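Alpha-1,6-mannanase (Bacteroides thetaiotaomicron, PDB 4V1S) probably hydrolyses alpha-1,6-mannosidic linkages within mannan chains, as a family 76 glycoside hydrolase of a gut symbiont. Local coordinates at residues Glu93-Ser98 / Tyr156-Asn161; Gly170-Ser175 / Leu210-Leu215; Leu88-Glu93 / Met383-Ala388; Asp104-Cys109 / Asn162-Lys167. All coordinates share one frame; numbering follows the deposited sequence.

Contact 1. Residues Glu93-Ser98 / Tyr156-Asn161; sequences EGISLS and YLATQN
Ile95 and Ala158 meet with no flat group between them; the one ring of this contact, that of Tyr156, lies on the far side of its helix, with Gln160 NE2 3.7 Å above one face, offset toward the rim, and the carbonyl carbon of Asn161 in plane at an edge. The contact joins two inner helices of an (α/α)6 barrel near their C-terminal ends, where helix 81-97 and helix 142-159 give way to turns. It illustrates how two helices can come close when one supplies only a methyl group. Ile95 CB lies 3.8 Å from Ala158 CB. Ile95 CG2, anti to the backbone N, rests 3.6 Å from Ala158 O, while Ile95 CG1 comes 4.3 Å from Thr159 CG2. Trp102 and Ser103 of helix 99-114 also touch Ile95. No hydrogen bond crosses the contact; the side chains of Ser98, Thr159 and Asn161 bond close by in sequence. Ser98 and Asn161 are N-caps of the helices that follow, bonding to the backbone N of Glu101 and Tyr164. Thr159 OG1 bonds to Ala155 O and also forms an ST turn, accepting from Asn161 N at 3.2 Å with an N-H...O angle of 154°.

Contact 2. Residues Gly170-Ser175 / Leu210-Leu215; sequences GALAFS and LSCMKL
Helices 170-175 and 210-215 run roughly antiparallel, at 138°, with their axes 10.4 Å apart at closest approach and Leu172 nearest Ser211 in CA position. Across this wide spacing one side chain does most of the bridging. Leu172 holds CG anti to its own backbone N (chi1 180°), which drives the fork of the leucine straight at the other helix, where the two methyls part company. Leu172 CD1 settles against Ser211 CB at 3.6 Å. Leu172 CD2 goes further in, 3.7 Å from the backbone N of Cys212 and 4.0 Å from Cys212 SG. In (α/α)6-barrel terms the pair links an outer helix, 162-177, to an inner one, 202-219, and shows how a branched residue can carry much of one contact between the layers. Tyr224 of another outer helix, 222-239, also touches Leu172. The tightest spot is where Leu172 and Leu215 reach tip to tip: CD2 of the former and CD1 of the latter are 3.4 Å apart, closer than carbons usually pack. Although Ser211 points toward Leu172, its hydroxyl stays out of this apolar patch. OG lies beside its own backbone N and bonds to Val207 O one turn back in the helix.

Contact 3. Residues Leu88-Glu93 / Met383-Ala388; sequences LYTYTE and MYMRAA
Met385 packs tightly against Thr90 and Glu93, whereas the partly exposed side of the contact is held by a salt bridge between Glu93 and Arg386. In the packed part Met385 CG, anti to the backbone N (chi1 -169°), is thereby turned to Thr90 O at 3.6 Å and Glu93 CB at 3.7 Å. The Met385 and Glu93 side chains slide past each other in opposite directions, while Thr90 crosses the methionine at about a right angle, its CG2 4.2 Å from Met385 CB. Thr90 OG1 is engaged by Phe86 O in its own helix. Outer helices close over this side, with Trp102 and Cys50 both touching Met385. Helices 81-97 and 374-394 belong to the inner ring of the (α/α)6 barrel. Their short segments run nearly parallel, 20° apart with axes 8.8 Å from each other, as expected of inner helices in this fold; joining the last long helix to one early in the chain, the pair helps to close the ring. On the more solvent-exposed side Arg386 is bent at chi2 and chi3, which folds the chain round to Glu93. Arg386 NH1 gives a nearly straight bond (169°) to Glu93 OE2 at 3.0 Å. The oxygen sits at the edge of the guanidinium, in its plane, yet is itself met from above the carboxylate plane. Arg386 CD is also close to Glu93 OE2, at 3.1 Å. Each partner is gripped a second time: Asn389 ND2 bonds to Glu93 OE2, and Asp321 of inner helix 313-330 takes Arg386 NE in a further salt bridge.

Contact 4. Residues Asp104-Cys109 / Asn162-Lys167; sequences DALMNC and NSYLEK
Tyr164 spans the gap to Leu106 and Met107, coupling helices 99-114 and 162-177, two helices of the outer layer of the (α/α)6 barrel. The backbones stay well separated, the nearest CA pair being Met107 and Tyr164 at 9.1 Å, so the long aromatic side chain serves as the bridge. The apolar contacts fall at either side of the phenol end of the ring. Leu106 CD2 lies 3.9 Å from Tyr164 CE2, and Met107 CE lies 3.7 Å from Tyr164 CE1; both side chains cross the tyrosine obliquely, so that its outer end is held between two consecutive residues of one helix. The ring is directed there by its first torsion, which sets CG beside the backbone N (chi1 -60°) with the CB bond already aimed at the other helix. Phe110 also meets the ring, and Ala155 and Thr159 of inner helix 142-159 touch the tyrosine, placing the contact at a junction of the two layers. A second kind of interaction is Met-aromatic: Met107 SD stands at the edge of the ring, 5.2 Å from its centroid and 78° off the normal. Polar bonding across the contact is absent. Tyr164 OH comes 3.5 Å from Met107 N, but the angle is too poor for a hydrogen bond. Close to the start of the tyrosine's helix, Ser163 OG bonds to Asn161 OD1. The Met107 chain, bent at chi2 and chi3, brings its terminal methyl back toward the hydroxyl, putting Met107 CE 3.2 Å from Tyr164 OH.

How the contacts relate
Three of the contacts form one continuous patch. Contacts 1 and 3 have centres about 10 Å apart and share Glu93 and helix 81-97, with Gly94 N touching Met385 CG. Contact 4 is likewise about 10 Å from contact 1, centre to centre, and reaches it where Thr159 OG1 meets Tyr164; it also touches contact 3 through Leu106 and Thr92. Contact 2 lies further round the barrel, about 21 Å from contact 3 between centres, and joins the patch through Leu165 of contact 4, packed on Leu215. Together they sample inner-inner (1, 3), inner-outer (2) and outer-outer (4) packing, the layering of an (α/α)6 barrel, which in related glycoside hydrolases frames the active-site cleft and probably does so here.

Contact 1. Residues Glu93-Ser98 / Tyr156-Asn161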
# COMPACT_ATOMS: atom_id res chain seq x y z
N GLU A 93 -11.69 -4.02 -0.69
CA GLU A 93 -12.45 -3.05 -1.48
C GLU A 93 -13.66 -3.71 -2.14
O GLU A 93 -14.73 -3.09 -2.27
CB GLU A 93 -11.57 -2.38 -2.51
CG GLU A 93 -12.17 -1.17 -3.21
CD GLU A 93 -12.28 0.10 -2.37
OE1 GLU A 93 -12.21 0.04 -1.13
OE2 GLU A 93 -12.45 1.20 -2.96
N GLY A 94 -13.51 -4.97 -2.55
CA GLY A 94 -14.62 -5.75 -3.10
C GLY A 94 -15.86 -5.77 -2.23
O GLY A 94 -16.98 -5.75 -2.74
N ILE A 95 -15.66 -5.77 -0.90
CA ILE A 95 -16.79 -5.82 0.02
C ILE A 95 -17.74 -4.62 -0.22
O ILE A 95 -18.95 -4.73 -0.02
CB ILE A 95 -16.34 -5.82 1.51
CG1 ILE A 95 -15.42 -7.01 1.87
CG2 ILE A 95 -17.54 -5.86 2.41
CD1 ILE A 95 -16.01 -8.38 1.66
N SER A 96 -17.18 -3.47 -0.61
CA SER A 96 -17.96 -2.27 -0.87
C SER A 96 -18.85 -2.42 -2.10
O SER A 96 -19.90 -1.78 -2.21
CB SER A 96 -17.06 -1.03 -1.04
OG SER A 96 -16.39 -0.72 0.18
N LEU A 97 -18.44 -3.27 -3.04
CA LEU A 97 -19.23 -3.58 -4.24
C LEU A 97 -20.25 -4.69 -4.01
O LEU A 97 -21.42 -4.57 -4.44
CB LEU A 97 -18.30 -3.98 -5.38
CG LEU A 97 -17.45 -2.95 -6.16
CD1 LEU A 97 -18.33 -1.91 -6.84
CD2 LEU A 97 -16.37 -2.28 -5.34
N SER A 98 -19.81 -5.75 -3.34
CA SER A 98 -20.67 -6.89 -3.01
C SER A 98 -20.13 -7.67 -1.82
O SER A 98 -19.12 -8.36 -1.91
CB SER A 98 -20.81 -7.85 -4.19
OG SER A 98 -21.57 -8.99 -3.79
N TYR A 156 -11.48 -4.87 8.61
CA TYR A 156 -12.35 -4.69 9.78
C TYR A 156 -13.47 -3.66 9.53
O TYR A 156 -14.63 -3.90 9.85
CB TYR A 156 -11.53 -4.29 11.03
CG TYR A 156 -12.42 -3.90 12.19
CD1 TYR A 156 -13.07 -4.87 12.93
CD2 TYR A 156 -12.67 -2.58 12.47
CE1 TYR A 156 -13.93 -4.51 13.97
CE2 TYR A 156 -13.51 -2.22 13.50
CZ TYR A 156 -14.15 -3.18 14.23
OH TYR A 156 -14.97 -2.78 15.27
N LEU A 157 -13.13 -2.51 8.97
CA LEU A 157 -14.16 -1.53 8.70
C LEU A 157 -15.25 -2.07 7.78
O LEU A 157 -16.40 -1.73 7.93
CB LEU A 157 -13.55 -0.25 8.14
CG LEU A 157 -12.72 0.59 9.11
CD1 LEU A 157 -11.97 1.67 8.33
CD2 LEU A 157 -13.58 1.25 10.17
N ALA A 158 -14.85 -2.91 6.82
CA ALA A 158 -15.77 -3.46 5.81
C ALA A 158 -16.67 -4.58 6.35
O ALA A 158 -17.78 -4.77 5.84
CB ALA A 158 -14.99 -3.97 4.60
N THR A 159 -16.18 -5.32 7.34
CA THR A 159 -16.82 -6.57 7.77
C THR A 159 -17.19 -6.64 9.24
O THR A 159 -18.01 -7.48 9.65
CB THR A 159 -15.92 -7.79 7.52
OG1 THR A 159 -14.74 -7.71 8.33
CG2 THR A 159 -15.55 -7.92 6.05
N GLN A 160 -16.51 -5.82 10.05
CA GLN A 160 -16.63 -5.83 11.51
C GLN A 160 -16.19 -7.16 12.14
O GLN A 160 -16.57 -7.47 13.26
CB GLN A 160 -18.04 -5.40 11.94
CG GLN A 160 -18.36 -4.01 11.40
CD GLN A 160 -17.71 -2.88 12.22
OE1 GLN A 160 -18.11 -2.61 13.37
NE2 GLN A 160 -16.78 -2.18 11.61
N ASN A 161 -15.30 -7.87 11.44
CA ASN A 161 -14.75 -9.11 11.96
C ASN A 161 -13.64 -8.81 12.95
O ASN A 161 -12.64 -8.17 12.59
CB ASN A 161 -14.23 -9.95 10.81
CG ASN A 161 -13.64 -11.26 11.27
OD1 ASN A 161 -12.61 -11.29 11.95
ND2 ASN A 161 -14.26 -12.35 10.88

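Contact 2. Residues Gly170-Ser175 / Leu210-Leu215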
# COMPACT_ATOMS: atom_id res chain seq x y z
N GLY A 170 -1.98 -6.02 16.17
CA GLY A 170 -0.75 -6.72 16.39
C GLY A 170 0.31 -6.36 15.38
O GLY A 170 1.46 -6.16 15.72
N ALA A 171 -0.08 -6.27 14.12
CA ALA A 171 0.87 -5.86 13.07
C ALA A 171 1.40 -4.44 13.35
O ALA A 171 2.59 -4.18 13.23
CB ALA A 171 0.19 -5.91 11.71
N LEU A 172 0.50 -3.52 13.69
CA LEU A 172 0.89 -2.14 13.99
C LEU A 172 1.79 -2.12 15.23
O LEU A 172 2.78 -1.39 15.27
CB LEU A 172 -0.30 -1.23 14.13
CG LEU A 172 0.07 0.23 14.45
CD1 LEU A 172 1.09 0.79 13.45
CD2 LEU A 172 -1.17 1.10 14.51
N ALA A 173 1.49 -2.93 16.24
CA ALA A 173 2.36 -2.99 17.43
C ALA A 173 3.76 -3.44 17.03
O ALA A 173 4.79 -2.95 17.55
CB ALA A 173 1.80 -3.91 18.47
N PHE A 174 3.83 -4.35 16.07
CA PHE A 174 5.12 -4.74 15.58
C PHE A 174 5.84 -3.57 14.93
O PHE A 174 7.01 -3.31 15.23
CB PHE A 174 5.07 -5.96 14.66
CG PHE A 174 6.45 -6.43 14.25
CD1 PHE A 174 7.23 -7.10 15.15
CD2 PHE A 174 7.00 -6.08 13.04
CE1 PHE A 174 8.53 -7.47 14.83
CE2 PHE A 174 8.29 -6.44 12.70
CZ PHE A 174 9.05 -7.14 13.60
N SER A 175 5.17 -2.89 14.02
CA SER A 175 5.80 -1.72 13.36
C SER A 175 6.28 -0.70 14.41
O SER A 175 7.37 -0.11 14.31
CB SER A 175 4.84 -1.06 12.38
OG SER A 175 4.49 -1.93 11.32
N LEU A 210 -0.03 5.95 8.78
CA LEU A 210 -1.35 5.73 8.24
C LEU A 210 -2.09 4.68 9.08
O LEU A 210 -3.27 4.85 9.38
CB LEU A 210 -1.28 5.33 6.76
CG LEU A 210 -2.66 5.18 6.11
CD1 LEU A 210 -3.48 6.47 6.19
CD2 LEU A 210 -2.52 4.77 4.66
N SER A 211 -1.40 3.62 9.47
CA SER A 211 -1.99 2.58 10.31
C SER A 211 -2.45 3.17 11.65
O SER A 211 -3.56 2.88 12.13
CB SER A 211 -0.98 1.46 10.58
OG SER A 211 -0.62 0.76 9.41
N CYS A 212 -1.59 3.98 12.26
CA CYS A 212 -1.92 4.68 13.50
C CYS A 212 -3.19 5.52 13.34
O CYS A 212 -4.07 5.48 14.19
CB CYS A 212 -0.77 5.58 13.97
SG CYS A 212 0.58 4.74 14.80
N MET A 213 -3.27 6.28 12.25
CA MET A 213 -4.45 7.12 12.04
C MET A 213 -5.72 6.30 11.82
O MET A 213 -6.80 6.66 12.33
CB MET A 213 -4.21 8.12 10.91
CG MET A 213 -3.16 9.16 11.25
SD MET A 213 -3.39 9.99 12.85
CE MET A 213 -5.07 10.59 12.69
N LYS A 214 -5.60 5.18 11.11
CA LYS A 214 -6.75 4.31 10.90
C LYS A 214 -7.20 3.69 12.21
O LYS A 214 -8.40 3.66 12.51
CB LYS A 214 -6.46 3.25 9.82
CG LYS A 214 -6.40 3.83 8.40
CD LYS A 214 -6.09 2.80 7.34
CE LYS A 214 -6.43 3.37 5.96
NZ LYS A 214 -7.89 3.36 5.72
N LEU A 215 -6.24 3.23 13.02
CA LEU A 215 -6.58 2.68 14.33
C LEU A 215 -7.07 3.75 15.34
O LEU A 215 -7.91 3.45 16.20
CB LEU A 215 -5.44 1.84 14.89
CG LEU A 215 -5.54 0.38 14.45
CD1 LEU A 215 -4.23 -0.35 14.63
CD2 LEU A 215 -6.65 -0.35 15.22

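Contact 3. Residues Leu88-Glu93 / Met383-Ala388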
# COMPACT_ATOMS: atom_id res chain seq x y z
N LEU A 88 -5.18 -8.68 -0.47
CA LEU A 88 -5.95 -8.29 0.71
C LEU A 88 -6.70 -6.97 0.45
O LEU A 88 -7.89 -6.84 0.75
CB LEU A 88 -5.00 -8.13 1.89
CG LEU A 88 -5.58 -7.67 3.22
CD1 LEU A 88 -6.56 -8.70 3.75
CD2 LEU A 88 -4.46 -7.40 4.23
N TYR A 89 -5.99 -5.98 -0.06
CA TYR A 89 -6.60 -4.67 -0.38
C TYR A 89 -7.75 -4.81 -1.41
O TYR A 89 -8.78 -4.15 -1.32
CB TYR A 89 -5.56 -3.74 -0.98
CG TYR A 89 -4.45 -3.24 -0.08
CD1 TYR A 89 -4.44 -3.47 1.30
CD2 TYR A 89 -3.40 -2.50 -0.64
CE1 TYR A 89 -3.36 -3.01 2.07
CE2 TYR A 89 -2.36 -2.00 0.13
CZ TYR A 89 -2.34 -2.23 1.50
OH TYR A 89 -1.31 -1.68 2.28
N THR A 90 -7.55 -5.70 -2.38
CA THR A 90 -8.52 -5.89 -3.45
C THR A 90 -9.81 -6.50 -2.92
O THR A 90 -10.91 -5.98 -3.15
CB THR A 90 -7.96 -6.79 -4.56
OG1 THR A 90 -6.78 -6.17 -5.06
CG2 THR A 90 -8.96 -6.97 -5.65
N TYR A 91 -9.67 -7.58 -2.15
CA TYR A 91 -10.86 -8.25 -1.62
C TYR A 91 -11.60 -7.35 -0.63
O TYR A 91 -12.84 -7.31 -0.58
CB TYR A 91 -10.51 -9.59 -0.98
CG TYR A 91 -9.73 -10.55 -1.86
CD1 TYR A 91 -10.04 -10.75 -3.19
CD2 TYR A 91 -8.69 -11.31 -1.32
CE1 TYR A 91 -9.28 -11.61 -3.97
CE2 TYR A 91 -7.97 -12.21 -2.08
CZ TYR A 91 -8.29 -12.40 -3.39
OH TYR A 91 -7.51 -13.30 -4.14
N THR A 92 -10.84 -6.64 0.18
CA THR A 92 -11.44 -5.67 1.09
C THR A 92 -12.26 -4.61 0.36
O THR A 92 -13.41 -4.37 0.71
CB THR A 92 -10.36 -5.02 1.93
OG1 THR A 92 -9.71 -6.03 2.72
CG2 THR A 92 -10.98 -3.93 2.83
N GLU A 93 -11.69 -4.02 -0.69
CA GLU A 93 -12.45 -3.05 -1.48
C GLU A 93 -13.66 -3.71 -2.14
O GLU A 93 -14.73 -3.09 -2.27
CB GLU A 93 -11.57 -2.38 -2.51
CG GLU A 93 -12.17 -1.17 -3.21
CD GLU A 93 -12.28 0.10 -2.37
OE1 GLU A 93 -12.21 0.04 -1.13
OE2 GLU A 93 -12.45 1.20 -2.96
N MET A 383 -6.24 -1.54 -8.13
CA MET A 383 -6.68 -0.31 -8.79
C MET A 383 -8.02 -0.47 -9.50
O MET A 383 -8.89 0.41 -9.41
CB MET A 383 -5.65 0.16 -9.77
CG MET A 383 -4.39 0.67 -9.10
SD MET A 383 -4.57 2.16 -8.10
CE MET A 383 -4.85 1.49 -6.48
N TYR A 384 -8.21 -1.61 -10.14
CA TYR A 384 -9.49 -1.81 -10.83
C TYR A 384 -10.66 -1.86 -9.87
O TYR A 384 -11.73 -1.35 -10.17
CB TYR A 384 -9.48 -3.04 -11.75
CG TYR A 384 -8.50 -3.00 -12.88
CD1 TYR A 384 -8.23 -1.81 -13.56
CD2 TYR A 384 -7.83 -4.15 -13.29
CE1 TYR A 384 -7.27 -1.77 -14.56
CE2 TYR A 384 -6.92 -4.15 -14.36
CZ TYR A 384 -6.65 -2.94 -14.98
OH TYR A 384 -5.75 -2.90 -16.01
N MET A 385 -10.48 -2.52 -8.72
CA MET A 385 -11.54 -2.61 -7.76
C MET A 385 -11.83 -1.22 -7.15
O MET A 385 -12.99 -0.86 -6.90
CB MET A 385 -11.21 -3.63 -6.67
CG MET A 385 -12.39 -3.96 -5.78
SD MET A 385 -13.72 -4.83 -6.57
CE MET A 385 -13.19 -6.52 -6.36
N ARG A 386 -10.77 -0.46 -6.88
CA ARG A 386 -10.94 0.92 -6.42
C ARG A 386 -11.76 1.77 -7.39
O ARG A 386 -12.70 2.48 -7.01
CB ARG A 386 -9.61 1.58 -6.15
CG ARG A 386 -8.84 0.97 -5.00
CD ARG A 386 -9.40 1.40 -3.67
NE ARG A 386 -8.82 2.65 -3.25
CZ ARG A 386 -9.38 3.56 -2.47
NH1 ARG A 386 -10.60 3.40 -2.03
NH2 ARG A 386 -8.67 4.63 -2.10
N ALA A 387 -11.38 1.69 -8.64
CA ALA A 387 -12.10 2.40 -9.70
C ALA A 387 -13.57 1.95 -9.78
O ALA A 387 -14.44 2.77 -9.93
CB ALA A 387 -11.40 2.18 -11.03
N ALA A 388 -13.81 0.66 -9.64
CA ALA A 388 -15.18 0.14 -9.64
C ALA A 388 -16.00 0.75 -8.50
O ALA A 388 -17.17 1.11 -8.68
CB ALA A 388 -15.15 -1.38 -9.53

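Contact 4. Residues Asp104-Cys109 / Asn162-Lys167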
# COMPACT_ATOMS: atom_id res chain seq x y z
N ASP A 104 -15.99 -14.27 1.48
CA ASP A 104 -15.24 -15.54 1.60
C ASP A 104 -13.82 -15.39 1.07
O ASP A 104 -12.88 -15.93 1.66
CB ASP A 104 -15.93 -16.68 0.86
CG ASP A 104 -17.16 -17.20 1.57
OD1 ASP A 104 -17.42 -16.85 2.74
OD2 ASP A 104 -17.89 -17.99 0.93
N ALA A 105 -13.65 -14.66 -0.03
CA ALA A 105 -12.33 -14.47 -0.63
C ALA A 105 -11.42 -13.72 0.35
O ALA A 105 -10.23 -14.06 0.53
CB ALA A 105 -12.43 -13.68 -1.93
N LEU A 106 -12.01 -12.72 1.00
CA LEU A 106 -11.29 -11.93 2.01
C LEU A 106 -10.88 -12.82 3.20
O LEU A 106 -9.75 -12.75 3.67
CB LEU A 106 -12.11 -10.73 2.46
CG LEU A 106 -11.50 -9.88 3.58
CD1 LEU A 106 -10.10 -9.38 3.23
CD2 LEU A 106 -12.45 -8.75 3.90
N MET A 107 -11.81 -13.65 3.69
CA MET A 107 -11.49 -14.53 4.79
C MET A 107 -10.42 -15.55 4.41
O MET A 107 -9.50 -15.81 5.19
CB MET A 107 -12.73 -15.26 5.30
CG MET A 107 -12.40 -16.23 6.43
SD MET A 107 -11.65 -15.44 7.89
CE MET A 107 -13.04 -14.55 8.55
N ASN A 108 -10.52 -16.12 3.21
CA ASN A 108 -9.48 -17.04 2.76
C ASN A 108 -8.08 -16.39 2.64
O ASN A 108 -7.05 -16.97 2.96
CB ASN A 108 -9.89 -17.69 1.44
CG ASN A 108 -10.99 -18.71 1.63
OD1 ASN A 108 -11.15 -19.27 2.72
ND2 ASN A 108 -11.77 -18.94 0.58
N CYS A 109 -8.07 -15.12 2.23
CA CYS A 109 -6.81 -14.36 2.19
C CYS A 109 -6.29 -14.12 3.59
O CYS A 109 -5.12 -14.34 3.87
CB CYS A 109 -7.10 -13.07 1.43
SG CYS A 109 -5.75 -11.94 1.35
N ASN A 162 -13.82 -9.25 14.19
CA ASN A 162 -12.88 -8.89 15.26
C ASN A 162 -11.49 -9.49 15.08
O ASN A 162 -10.49 -8.87 15.49
CB ASN A 162 -13.47 -9.21 16.64
CG ASN A 162 -14.50 -8.14 17.12
OD1 ASN A 162 -14.61 -7.06 16.53
ND2 ASN A 162 -15.22 -8.44 18.21
N SER A 163 -11.40 -10.66 14.44
CA SER A 163 -10.09 -11.28 14.21
C SER A 163 -9.22 -10.41 13.29
O SER A 163 -8.02 -10.34 13.49
CB SER A 163 -10.23 -12.72 13.70
OG SER A 163 -10.69 -12.76 12.36
N TYR A 164 -9.84 -9.74 12.32
CA TYR A 164 -9.09 -8.84 11.44
C TYR A 164 -8.50 -7.66 12.24
O TYR A 164 -7.33 -7.30 12.06
CB TYR A 164 -9.96 -8.29 10.30
CG TYR A 164 -10.58 -9.33 9.36
CD1 TYR A 164 -10.18 -10.66 9.34
CD2 TYR A 164 -11.59 -8.96 8.51
CE1 TYR A 164 -10.77 -11.58 8.45
CE2 TYR A 164 -12.18 -9.84 7.64
CZ TYR A 164 -11.76 -11.15 7.60
OH TYR A 164 -12.36 -12.01 6.72
N LEU A 165 -9.31 -7.10 13.15
CA LEU A 165 -8.85 -5.99 13.98
C LEU A 165 -7.74 -6.42 14.96
O LEU A 165 -6.80 -5.67 15.19
CB LEU A 165 -10.03 -5.39 14.74
CG LEU A 165 -9.68 -4.14 15.54
CD1 LEU A 165 -9.18 -3.02 14.63
CD2 LEU A 165 -10.86 -3.70 16.36
N GLU A 166 -7.85 -7.62 15.51
CA GLU A 166 -6.83 -8.15 16.42
C GLU A 166 -5.47 -8.18 15.71
O GLU A 166 -4.46 -7.74 16.26
CB GLU A 166 -7.23 -9.54 16.89
CG GLU A 166 -6.23 -10.27 17.75
CD GLU A 166 -6.81 -11.57 18.32
OE1 GLU A 166 -7.95 -11.96 17.95
OE2 GLU A 166 -6.12 -12.21 19.15
N LYS A 167 -5.45 -8.69 14.48
CA LYS A 167 -4.20 -8.76 13.73
C LYS A 167 -3.76 -7.36 13.26
O LYS A 167 -2.57 -7.11 13.16
CB LYS A 167 -4.27 -9.74 12.57
CG LYS A 167 -4.30 -11.19 13.00
CD LYS A 167 -2.96 -11.66 13.51
CE LYS A 167 -2.96 -13.14 13.85
NZ LYS A 167 -3.86 -13.51 14.97